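Local coordinates for protein DegT/DnrJ/EryC1/StrS aminotransferase (PDB 4QGR) that binds pyridoxal 5'-phosphate and probably works as an aminotransferase, at residues A[143-148]-A[169-174]. Residues are numbered along the deposited sequence; the frame is centred on the assembly and turned at random.
Sequences PVDLFG and EDAAQS. With PLP (pyridoxal-5'-phosphate), chain E.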
loop_
_atom_site.group_PDB
_atom_site.type_symbol
_atom_site.label_atom_id
_atom_site.label_comp_id
_atom_site.label_asym_id
_atom_site.label_seq_id
_atom_site.Cartn_x
_atom_site.Cartn_y
_atom_site.Cartn_z
ATOM N N PRO A 143 3.719 12.386 -17.585
ATOM C CA PRO A 143 2.524 13.085 -17.996
ATOM C C PRO A 143 1.301 12.506 -17.289
ATOM O O PRO A 143 1.273 11.298 -16.971
ATOM C CB PRO A 143 2.452 12.829 -19.508
ATOM C CG PRO A 143 3.745 12.209 -19.881
ATOM C CD PRO A 143 4.200 11.488 -18.630
ATOM N N VAL A 144 0.295 13.358 -17.079
ATOM C CA VAL A 144 -0.978 12.934 -16.477
ATOM C C VAL A 144 -2.090 13.080 -17.482
ATOM O O VAL A 144 -2.152 14.077 -18.206
ATOM C CB VAL A 144 -1.298 13.775 -15.223
ATOM C CG1 VAL A 144 -2.615 13.358 -14.621
ATOM C CG2 VAL A 144 -0.158 13.646 -14.205
ATOM N N ASP A 145 -2.965 12.086 -17.533
ATOM C CA ASP A 145 -4.142 12.202 -18.345
ATOM C C ASP A 145 -5.215 12.853 -17.487
ATOM O O ASP A 145 -6.041 12.174 -16.922
ATOM C CB ASP A 145 -4.618 10.838 -18.798
ATOM C CG ASP A 145 -3.574 10.079 -19.578
ATOM O OD1 ASP A 145 -2.782 10.715 -20.323
ATOM O OD2 ASP A 145 -3.548 8.821 -19.458
ATOM N N LEU A 146 -5.182 14.179 -17.330
ATOM C CA LEU A 146 -5.976 14.799 -16.272
ATOM C C LEU A 146 -7.453 14.739 -16.604
ATOM O O LEU A 146 -7.843 15.019 -17.703
ATOM C CB LEU A 146 -5.539 16.248 -15.985
ATOM C CG LEU A 146 -5.962 16.796 -14.621
ATOM C CD1 LEU A 146 -5.303 16.020 -13.481
ATOM C CD2 LEU A 146 -5.639 18.271 -14.446
ATOM N N PHE A 147 -8.267 14.389 -15.629
ATOM C CA PHE A 147 -9.752 14.327 -15.752
ATOM C C PHE A 147 -10.243 13.300 -16.747
ATOM O O PHE A 147 -11.428 13.272 -17.079
ATOM C CB PHE A 147 -10.398 15.712 -16.053
ATOM C CG PHE A 147 -10.008 16.807 -15.065
ATOM C CD1 PHE A 147 -9.844 16.549 -13.705
ATOM C CD2 PHE A 147 -9.785 18.080 -15.512
ATOM C CE1 PHE A 147 -9.502 17.567 -12.815
ATOM C CE2 PHE A 147 -9.447 19.120 -14.599
ATOM C CZ PHE A 147 -9.314 18.856 -13.246
ATOM N N GLY A 148 -9.323 12.464 -17.210
ATOM C CA GLY A 148 -9.673 11.392 -18.184
ATOM C C GLY A 148 -9.240 11.599 -19.589
ATOM O O GLY A 148 -9.400 10.690 -20.437
ATOM N N GLU A 169 3.052 6.895 -17.932
ATOM C CA GLU A 169 1.737 7.536 -18.153
ATOM C C GLU A 169 0.964 7.450 -16.835
ATOM O O GLU A 169 0.711 6.356 -16.370
ATOM C CB GLU A 169 0.945 6.811 -19.235
ATOM C CG GLU A 169 -0.519 7.260 -19.315
ATOM C CD GLU A 169 -1.356 6.547 -20.342
ATOM O OE1 GLU A 169 -0.901 5.482 -20.787
ATOM O OE2 GLU A 169 -2.467 7.072 -20.711
ATOM N N ASP A 170 0.646 8.582 -16.206
ATOM C CA ASP A 170 -0.231 8.579 -15.029
ATOM C C ASP A 170 -1.706 8.587 -15.543
ATOM O O ASP A 170 -2.282 9.627 -15.792
ATOM C CB ASP A 170 0.063 9.709 -14.061
ATOM C CG ASP A 170 -0.779 9.646 -12.795
ATOM O OD1 ASP A 170 -1.659 8.729 -12.719
ATOM O OD2 ASP A 170 -0.581 10.499 -11.883
ATOM N N ALA A 171 -2.260 7.392 -15.685
ATOM C CA ALA A 171 -3.609 7.142 -16.165
ATOM C C ALA A 171 -4.548 6.844 -14.964
ATOM O O ALA A 171 -5.572 6.144 -15.108
ATOM C CB ALA A 171 -3.585 5.989 -17.148
ATOM N N ALA A 172 -4.250 7.430 -13.797
ATOM C CA ALA A 172 -5.108 7.297 -12.624
ATOM C C ALA A 172 -6.533 7.624 -12.996
ATOM O O ALA A 172 -7.469 7.000 -12.470
ATOM C CB ALA A 172 -4.657 8.225 -11.509
ATOM N N GLN A 173 -6.731 8.610 -13.855
ATOM C CA GLN A 173 -8.068 9.141 -14.072
ATOM C C GLN A 173 -8.617 8.781 -15.412
ATOM O O GLN A 173 -9.696 9.271 -15.778
ATOM C CB GLN A 173 -8.050 10.668 -13.931
ATOM C CG GLN A 173 -7.774 11.142 -12.513
ATOM C CD GLN A 173 -7.690 12.662 -12.371
ATOM O OE1 GLN A 173 -8.343 13.430 -13.089
ATOM N NE2 GLN A 173 -6.903 13.096 -11.422
ATOM N N SER A 174 -7.913 7.948 -16.190
ATOM C CA SER A 174 -8.272 7.853 -17.610
ATOM C C SER A 174 -8.542 6.442 -18.136
ATOM O O SER A 174 -8.553 6.244 -19.335
ATOM C CB SER A 174 -7.177 8.473 -18.455
ATOM O OG SER A 174 -5.948 7.834 -18.219
HETATM N N1 PLP E . -2.390 10.171 -9.960
HETATM C C2 PLP E . -3.491 10.913 -10.181
HETATM C C2A PLP E . -3.603 11.832 -11.373
HETATM C C3 PLP E . -4.651 10.740 -9.263
HETATM O O3 PLP E . -5.759 11.429 -9.505
HETATM C C4 PLP E . -4.479 9.871 -8.068
HETATM C C4A PLP E . -5.503 9.502 -7.066
HETATM O O4A PLP E . -6.663 9.298 -7.364
HETATM C C5 PLP E . -3.212 9.136 -7.951
HETATM C C6 PLP E . -2.227 9.335 -8.921
HETATM C C5A PLP E . -2.964 8.209 -6.781
HETATM O O4P PLP E . -3.817 7.056 -6.811
HETATM P P PLP E . -4.297 6.362 -5.442
HETATM O O1P PLP E . -4.866 4.996 -5.816
HETATM O O2P PLP E . -3.123 6.333 -4.497
HETATM O O3P PLP E . -5.412 7.320 -4.991
HETATM O O HOH W 1 -4.924 10.407 -15.001
#
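Asp170 bonds to both neighbours of Val144, making a single parallel beta bridge between Val144 and Asp170. Asp170 N donates to Pro143 O, and Asp145 N donates to Asp170 O at 3.1 Å. Past the bridge one water links the two backbones. It donates to Asp145 O and Asp170 O and accepts from Gln173 N (2.8 Å).

Gln173 has an extended chain (chi2 177°), which brings its amide between Phe147 N and PLP O3. Its OE1 accepts the N-H of Phe147 at 2.7 Å, with the donor lying 40° out of the carbonyl plane. Its NE2 donates to PLP O3 at 2.8 Å and also bonds Tyr323 OH, so both ends of the amide are fixed. Asp170 OD2 lies 2.7 Å from PLP N1 and is bonded by Thr95 OG1, while OD1 closes an Asx turn onto Ala172 N. An aspartate facing the pyridine nitrogen is a hallmark of fold-type I PLP enzymes, where it is thought to keep that nitrogen protonated.

On the far side from the cofactor, Asp145 OD2 accepts from Ser174 OG through its anti lone pair. It also lies 2.4 Å from Glu169 OE2, so one acid probably holds a proton. Asp145 OD1 is bonded to Tyr153 OH and Ala151 N. Glu169 OE1 accepts from Phe187 N and OE2 from Gly185 N.

The loop after strand 137-141 thus meets the end of strand 166-170, its parallel neighbour in the central sheet, with helix 153-163 packed against Pro143 and Glu169.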